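Local structure of beta-glucuronidase (Dictyoglomus thermophilum, 6XXW) at residues E26-E31 with I275-I280; F58-Q63 with F177-I182; S480-Q485 with K532-V537. The protein probably hydrolyses beta-D-glucuronides as a glycoside hydrolase of family 2, releasing glucuronic acid from its conjugates. All coordinates share one frame; numbering follows the deposited sequence.

Contact 1 (E26-E31 with I275-I280)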
# COMPACT_ATOMS: atom_id res chain seq x y z
N GLU A 26 3.38 5.39 45.08
CA GLU A 26 4.12 6.16 46.06
C GLU A 26 3.17 6.91 46.99
O GLU A 26 2.05 7.27 46.61
CB GLU A 26 5.07 7.14 45.37
N SER A 27 3.61 7.11 48.23
CA SER A 27 2.86 7.93 49.17
C SER A 27 3.84 8.51 50.19
O SER A 27 5.06 8.33 50.08
CB SER A 27 1.77 7.12 49.87
OG SER A 27 2.34 6.28 50.87
N GLU A 28 3.29 9.22 51.18
CA GLU A 28 4.08 9.66 52.32
C GLU A 28 4.85 8.52 52.98
O GLU A 28 5.84 8.77 53.67
CB GLU A 28 3.16 10.32 53.36
CG GLU A 28 2.42 11.56 52.87
CD GLU A 28 1.08 11.26 52.21
OE1 GLU A 28 0.92 10.17 51.63
OE2 GLU A 28 0.18 12.13 52.27
N THR A 29 4.41 7.28 52.79
CA THR A 29 4.99 6.16 53.51
C THR A 29 5.56 5.08 52.60
O THR A 29 6.02 4.04 53.10
CB THR A 29 3.95 5.55 54.45
OG1 THR A 29 2.92 4.92 53.68
CG2 THR A 29 3.31 6.66 55.29
N ARG A 30 5.55 5.28 51.28
CA ARG A 30 5.99 4.25 50.34
C ARG A 30 6.79 4.87 49.21
O ARG A 30 6.36 5.85 48.61
CB ARG A 30 4.79 3.49 49.77
CG ARG A 30 3.88 2.87 50.82
CD ARG A 30 2.76 2.09 50.17
NE ARG A 30 2.06 1.27 51.15
CZ ARG A 30 1.49 0.11 50.87
NH1 ARG A 30 1.53 -0.37 49.63
NH2 ARG A 30 0.86 -0.56 51.82
N GLU A 31 7.95 4.28 48.91
CA GLU A 31 8.76 4.63 47.76
C GLU A 31 8.59 3.59 46.66
O GLU A 31 8.35 2.41 46.94
CB GLU A 31 10.24 4.72 48.14
CG GLU A 31 10.63 6.02 48.81
CD GLU A 31 12.11 6.08 49.13
OE1 GLU A 31 12.46 6.09 50.34
OE2 GLU A 31 12.92 6.10 48.18
N ILE A 275 0.09 4.89 54.33
CA ILE A 275 -0.99 5.51 53.57
C ILE A 275 -1.04 4.89 52.18
O ILE A 275 -0.02 4.79 51.50
CB ILE A 275 -0.82 7.04 53.48
CG1 ILE A 275 -0.83 7.66 54.89
CG2 ILE A 275 -1.90 7.64 52.61
CD1 ILE A 275 -0.61 9.15 54.89
N TYR A 276 -2.23 4.50 51.75
CA TYR A 276 -2.47 4.06 50.38
C TYR A 276 -3.72 4.74 49.87
O TYR A 276 -4.71 4.85 50.60
CB TYR A 276 -2.62 2.53 50.29
CG TYR A 276 -2.55 1.97 48.87
CD1 TYR A 276 -1.34 1.59 48.31
CD2 TYR A 276 -3.70 1.82 48.11
CE1 TYR A 276 -1.27 1.07 47.01
CE2 TYR A 276 -3.65 1.31 46.81
CZ TYR A 276 -2.43 0.93 46.28
OH TYR A 276 -2.36 0.43 45.00
N ARG A 277 -3.67 5.19 48.61
CA ARG A 277 -4.78 5.90 47.99
C ARG A 277 -5.16 5.24 46.68
O ARG A 277 -4.29 4.74 45.95
CB ARG A 277 -4.43 7.38 47.72
CG ARG A 277 -4.05 8.17 48.96
CD ARG A 277 -3.80 9.64 48.62
NE ARG A 277 -3.57 10.40 49.84
CZ ARG A 277 -2.38 10.55 50.41
NH1 ARG A 277 -1.30 10.01 49.86
NH2 ARG A 277 -2.28 11.26 51.53
N MET A 278 -6.46 5.25 46.36
CA MET A 278 -6.90 4.76 45.06
C MET A 278 -8.15 5.50 44.62
O MET A 278 -9.06 5.74 45.43
CB MET A 278 -7.15 3.25 45.09
CG MET A 278 -7.53 2.68 43.74
SD MET A 278 -7.90 0.91 43.86
CE MET A 278 -8.44 0.59 42.18
N ASP A 279 -8.21 5.86 43.34
CA ASP A 279 -9.44 6.37 42.77
C ASP A 279 -10.42 5.22 42.56
O ASP A 279 -10.08 4.19 41.97
CB ASP A 279 -9.18 7.05 41.43
CG ASP A 279 -8.53 8.43 41.57
OD1 ASP A 279 -8.64 9.06 42.65
OD2 ASP A 279 -7.93 8.88 40.57
N ILE A 280 -11.66 5.40 43.03
CA ILE A 280 -12.70 4.39 42.86
C ILE A 280 -13.90 5.06 42.21
O ILE A 280 -14.02 6.28 42.20
CB ILE A 280 -13.11 3.74 44.20
CG1 ILE A 280 -13.65 4.80 45.17
CG2 ILE A 280 -11.94 2.96 44.82
CD1 ILE A 280 -14.27 4.21 46.41
O HOH W 1 -0.62 8.66 47.51
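The guanidinium of R277 meets the carboxylate of E28 at its edge and carries CG2 of I275, a neighbour on its own strand, over one face, 3.5 Å above the plane and offset toward the rim. Here the loop leading into strand 32-43 of the sugar-binding domain packs on strand 273-280 of the next beta domain, joining two beta domains of the family 2 fold. R277 grips E28 end-on: NH1 donates to OE1 at 2.8 Å and NH2 to OE2 at 2.7 Å, each on a syn lone pair, with the two planes 33° apart. E28 is bent at chi2 (89°), which brings its carboxylate up against the CD1 methyl of I275. A salt bridge from R277 NE to E264 fixes the guanidinium from a further side. R30, whose guanidinium is salt-bridged to D274, sets NH1 3.7 Å from CD1 of Y276, which lies over one guanidinium face. The type I turn from S27 to R30 presents S27, E28 and R30 to the strand. Within it S27 OG closes an ST turn by accepting from T29 N, and donates to I275 O at 2.9 Å, tilted 24° from the carbonyl plane.

Contact 2 (F58-Q63 with F177-I182); sequences FNDITQ and FNYSGI
N59 reaches the backbone of S180 with its amide oxygen and uses its amide nitrogen elsewhere. OD1 takes the N-H of S180 at 3.0 Å in a nearly straight bond (171°), with the donor in the carbonyl plane and on a lone pair. ND2 donates to R68 O and to a water 2.7 Å away; that water in turn donates to N178 O, so the amide is held from both of its polar atoms and tied to the inverse gamma turn centred on N178. One residue earlier, F58 N donates to S180 O at 2.9 Å, almost along the C=O axis. With N59 OD1, this means both the N-H and the C=O of S180 are bound by consecutive residues of 58-63, while S180 OG bonds to A99 O. The F58 N to S180 O bond continues the pairing of strand 56-57 with strand 181-183 in the antiparallel beta sheet of the sugar-binding domain, where 58-63 leaves the sheet and 177-180 leads into it; the N59 side chain takes the N-H of the same residue. Beyond them, Y179 OH donates to D60 OD2 at 2.6 Å, on the syn side and 23° out of the carboxylate plane; the same hydroxyl accepts from R574 NH2. D60 OD1 has a weak hydrogen bond to a bound Tris molecule, probably from the crystallisation liquor. The carboxylate stands almost perpendicular to the Y179 ring, at its edge, and F177 CD2 sits over the centre of one ring face. F58 CG lies between its backbone N and carbonyl carbon (chi1 62°), which brings ring atom CE2 within 3.6 Å of S180 CB. D60 O is taken by K324 of a second subunit.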
# COMPACT_ATOMS: atom_id res chain seq x y z
N PHE A 58 10.68 -9.77 23.47
CA PHE A 58 12.01 -9.75 22.85
C PHE A 58 12.00 -10.10 21.37
O PHE A 58 13.03 -9.93 20.71
CB PHE A 58 12.99 -10.67 23.60
CG PHE A 58 12.60 -12.14 23.61
CD1 PHE A 58 12.75 -12.93 22.48
CD2 PHE A 58 12.11 -12.74 24.77
CE1 PHE A 58 12.39 -14.30 22.49
CE2 PHE A 58 11.75 -14.10 24.79
CZ PHE A 58 11.90 -14.88 23.65
N ASN A 59 10.86 -10.55 20.82
CA ASN A 59 10.85 -11.23 19.53
C ASN A 59 11.18 -10.29 18.37
O ASN A 59 11.86 -10.71 17.42
CB ASN A 59 9.49 -11.90 19.31
CG ASN A 59 9.12 -12.85 20.47
OD1 ASN A 59 8.66 -12.41 21.51
ND2 ASN A 59 9.34 -14.15 20.27
N ASP A 60 10.70 -9.05 18.39
CA ASP A 60 10.86 -8.14 17.26
C ASP A 60 11.93 -7.08 17.48
O ASP A 60 12.04 -6.15 16.67
CB ASP A 60 9.52 -7.47 16.93
CG ASP A 60 8.48 -8.46 16.40
OD1 ASP A 60 8.87 -9.53 15.90
OD2 ASP A 60 7.27 -8.16 16.49
N ILE A 61 12.72 -7.20 18.54
CA ILE A 61 13.69 -6.17 18.90
C ILE A 61 14.95 -6.28 18.04
O ILE A 61 15.56 -5.26 17.68
CB ILE A 61 14.03 -6.28 20.40
CG1 ILE A 61 12.76 -6.10 21.25
CG2 ILE A 61 15.13 -5.24 20.80
CD1 ILE A 61 12.18 -4.68 21.14
N THR A 62 15.35 -7.50 17.70
CA THR A 62 16.59 -7.78 16.98
C THR A 62 16.28 -8.21 15.55
O THR A 62 15.12 -8.36 15.15
CB THR A 62 17.43 -8.86 17.68
OG1 THR A 62 16.92 -10.15 17.33
CG2 THR A 62 17.42 -8.69 19.22
N GLN A 63 17.34 -8.41 14.77
CA GLN A 63 17.23 -8.94 13.42
C GLN A 63 17.64 -10.41 13.37
O GLN A 63 17.95 -10.94 12.29
CB GLN A 63 18.08 -8.11 12.45
CG GLN A 63 17.91 -6.61 12.59
CD GLN A 63 16.45 -6.20 12.58
OE1 GLN A 63 15.70 -6.51 11.64
NE2 GLN A 63 16.04 -5.51 13.63
N PHE A 177 0.15 -14.11 18.29
CA PHE A 177 1.52 -14.61 18.32
C PHE A 177 1.98 -14.85 19.75
O PHE A 177 1.69 -14.07 20.66
CB PHE A 177 2.47 -13.62 17.63
CG PHE A 177 3.88 -14.13 17.52
CD1 PHE A 177 4.16 -15.30 16.81
CD2 PHE A 177 4.93 -13.47 18.14
CE1 PHE A 177 5.46 -15.78 16.71
CE2 PHE A 177 6.22 -13.94 18.04
CZ PHE A 177 6.49 -15.10 17.33
N ASN A 178 2.76 -15.92 19.94
CA ASN A 178 3.29 -16.28 21.26
C ASN A 178 4.50 -15.40 21.62
O ASN A 178 5.61 -15.88 21.83
CB ASN A 178 3.66 -17.76 21.28
CG ASN A 178 4.02 -18.27 22.67
OD1 ASN A 178 3.36 -17.94 23.67
ND2 ASN A 178 5.08 -19.07 22.75
N TYR A 179 4.25 -14.09 21.66
CA TYR A 179 5.27 -13.15 22.12
C TYR A 179 5.71 -13.49 23.54
O TYR A 179 4.90 -13.90 24.38
CB TYR A 179 4.73 -11.72 22.11
CG TYR A 179 4.80 -10.98 20.78
CD1 TYR A 179 6.01 -10.73 20.15
CD2 TYR A 179 3.62 -10.49 20.19
CE1 TYR A 179 6.06 -10.04 18.93
CE2 TYR A 179 3.66 -9.79 18.98
CZ TYR A 179 4.87 -9.58 18.36
OH TYR A 179 4.88 -8.88 17.18
N SER A 180 7.00 -13.29 23.82
CA SER A 180 7.55 -13.60 25.13
C SER A 180 8.51 -12.51 25.58
O SER A 180 9.00 -11.70 24.78
CB SER A 180 8.27 -14.95 25.14
OG SER A 180 8.71 -15.25 26.48
N GLY A 181 8.78 -12.52 26.88
CA GLY A 181 9.63 -11.53 27.51
C GLY A 181 8.95 -10.96 28.73
O GLY A 181 7.94 -11.48 29.22
N ILE A 182 9.52 -9.87 29.25
CA ILE A 182 8.95 -9.17 30.40
C ILE A 182 8.08 -8.06 29.83
O ILE A 182 8.57 -7.01 29.40
CB ILE A 182 10.03 -8.62 31.33
CG1 ILE A 182 10.93 -9.74 31.86
CG2 ILE A 182 9.36 -7.91 32.53
CD1 ILE A 182 12.18 -9.24 32.56
O HOH W 2 8.30 -16.20 21.77

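Contact 3 (S480-Q485 with K532-V537); sequences SVIEYQ and KRFVGV
R533 and E483 meet between helices 524-538 and 482-497 in a side-on salt bridge; R533 is modelled in two conformers, and the bridge is that of the conformer described. NH2 donates to OE1 at 2.6 Å and NE to OE2 at 2.7 Å, one nitrogen to each oxygen. Both bonds are somewhat bent, and the carboxylate and guanidinium planes are turned 48° apart, so the two groups are not coplanar. Both chains bend to meet: E483 at chi2 (88°) and R533 at chi3, which turns NE and NH2 toward the carboxylate. S480 N lies over one face of the guanidinium, while E483 sits at its edge. A water 3.0 Å from E483 OE2 donates to it and also to R533 O, linking the acid to the backbone of its partner's helix. With an alanine in place of E483, the R533 guanidinium would probably lose its carboxylate mate, and the water one of its two acceptors. Beside the bridge, V537 CG2 packs against CA and CG of E483. Nearby, I482 crosses F534 at about a right angle: I482 CG2 lies 3.6 Å from F534 CD1, and I482 CD1 meets F534 CE1. Farther out, F534 meets the ring of F506 nearly parallel and also touches L486, while L479 packs on R533. V481 and Y484 pack on Y167 and M162 of a third subunit. Helices 482-497 and 524-538 thus pack side by side in the outer layer of a TIM barrel, as expected of helices that flank neighbouring parallel strands, here 501-505 and 544-550.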
# COMPACT_ATOMS: atom_id res chain seq x y z
N SER A 480 -24.62 -11.94 0.95
CA SER A 480 -26.07 -12.09 0.91
C SER A 480 -26.60 -13.07 1.96
O SER A 480 -27.78 -13.01 2.29
CB SER A 480 -26.51 -12.53 -0.50
OG SER A 480 -26.25 -13.90 -0.74
N VAL A 481 -25.76 -13.95 2.52
CA VAL A 481 -26.25 -14.91 3.52
C VAL A 481 -26.37 -14.33 4.92
O VAL A 481 -26.98 -14.98 5.79
CB VAL A 481 -25.34 -16.14 3.62
CG1 VAL A 481 -25.23 -16.84 2.28
CG2 VAL A 481 -23.96 -15.76 4.18
N ILE A 482 -25.84 -13.13 5.17
CA ILE A 482 -25.65 -12.66 6.55
C ILE A 482 -26.98 -12.55 7.29
O ILE A 482 -27.14 -13.09 8.39
CB ILE A 482 -24.89 -11.32 6.54
CG1 ILE A 482 -23.41 -11.56 6.22
CG2 ILE A 482 -25.09 -10.56 7.87
CD1 ILE A 482 -22.60 -10.29 6.08
N GLU A 483 -27.94 -11.82 6.71
CA GLU A 483 -29.19 -11.56 7.42
C GLU A 483 -29.95 -12.85 7.73
O GLU A 483 -30.45 -13.03 8.85
CB GLU A 483 -30.06 -10.62 6.59
CG GLU A 483 -29.53 -9.18 6.57
CD GLU A 483 -28.53 -8.92 5.45
OE1 GLU A 483 -28.20 -9.87 4.69
OE2 GLU A 483 -28.07 -7.77 5.34
N TYR A 484 -30.03 -13.76 6.75
CA TYR A 484 -30.66 -15.06 6.94
C TYR A 484 -30.00 -15.83 8.08
O TYR A 484 -30.68 -16.28 9.01
CB TYR A 484 -30.55 -15.86 5.63
CG TYR A 484 -31.29 -17.18 5.56
CD1 TYR A 484 -32.59 -17.25 5.07
CD2 TYR A 484 -30.68 -18.37 5.95
CE1 TYR A 484 -33.28 -18.46 4.98
CE2 TYR A 484 -31.35 -19.59 5.87
CZ TYR A 484 -32.65 -19.63 5.38
OH TYR A 484 -33.33 -20.83 5.30
N GLN A 485 -28.68 -15.97 8.04
CA GLN A 485 -28.00 -16.84 8.99
C GLN A 485 -27.91 -16.22 10.38
O GLN A 485 -28.12 -16.90 11.39
CB GLN A 485 -26.62 -17.20 8.46
CG GLN A 485 -26.64 -17.89 7.11
CD GLN A 485 -25.25 -18.21 6.60
OE1 GLN A 485 -24.28 -17.55 6.96
NE2 GLN A 485 -25.14 -19.24 5.76
N LYS A 532 -21.65 -3.64 8.56
CA LYS A 532 -22.91 -2.91 8.43
C LYS A 532 -24.11 -3.85 8.41
O LYS A 532 -25.15 -3.57 9.02
CB LYS A 532 -22.88 -2.06 7.16
CG LYS A 532 -24.17 -1.34 6.84
CD LYS A 532 -23.98 -0.40 5.64
CE LYS A 532 -24.05 -1.16 4.32
NZ LYS A 532 -24.15 -0.23 3.14
N ARG A 533 -24.00 -4.97 7.69
CA ARG A 533 -25.12 -5.90 7.59
C ARG A 533 -25.35 -6.65 8.89
O ARG A 533 -26.49 -6.92 9.27
CB ARG A 533 -24.89 -6.87 6.43
CG ARG A 533 -24.90 -6.19 5.07
CD ARG A 533 -24.72 -7.20 3.96
NE ARG A 533 -25.94 -7.94 3.71
CZ ARG A 533 -26.32 -8.36 2.50
NH1 ARG A 533 -25.56 -8.11 1.45
NH2 ARG A 533 -27.45 -9.04 2.36
N PHE A 534 -24.27 -6.99 9.59
CA PHE A 534 -24.41 -7.63 10.90
C PHE A 534 -25.19 -6.73 11.86
O PHE A 534 -26.15 -7.17 12.50
CB PHE A 534 -23.03 -7.95 11.48
CG PHE A 534 -22.50 -9.32 11.13
CD1 PHE A 534 -22.19 -9.66 9.82
CD2 PHE A 534 -22.26 -10.26 12.13
CE1 PHE A 534 -21.67 -10.91 9.51
CE2 PHE A 534 -21.75 -11.52 11.82
CZ PHE A 534 -21.45 -11.84 10.51
N VAL A 535 -24.80 -5.45 11.98
CA VAL A 535 -25.46 -4.62 12.99
C VAL A 535 -26.88 -4.24 12.60
O VAL A 535 -27.71 -3.99 13.49
CB VAL A 535 -24.62 -3.37 13.33
CG1 VAL A 535 -23.25 -3.80 13.86
CG2 VAL A 535 -24.51 -2.42 12.12
N GLY A 536 -27.21 -4.24 11.31
CA GLY A 536 -28.61 -4.08 10.92
C GLY A 536 -29.48 -5.20 11.45
O GLY A 536 -30.65 -4.97 11.79
N VAL A 537 -28.94 -6.41 11.54
CA VAL A 537 -29.67 -7.52 12.15
C VAL A 537 -29.85 -7.28 13.65
O VAL A 537 -30.95 -7.42 14.19
CB VAL A 537 -28.95 -8.85 11.88
CG1 VAL A 537 -29.56 -9.96 12.72
CG2 VAL A 537 -28.99 -9.21 10.41
O HOH W 3 -28.50 -6.15 7.84

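Overall arrangement
Contact 2 is nested along the chain within the loop closed by contact 1; contact 3 follows both. Contact 1 joins the loop before strand 32-43 to strand 273-280 of another beta sheet, contact 2 lies in the sugar-binding domain itself, and contact 3 is on the helical shell of the TIM barrel. None touches another: contacts 1 and 2 have centres about 34 Å apart, 2 and 3 about 39 Å, and 1 and 3 about 51 Å, the last pair on opposite sides of the chain's centre. Contacts 1 and 2 both reach the second subunit, and contacts 2 and 3 the third, so all three lie near subunit interfaces of the four-chain assembly.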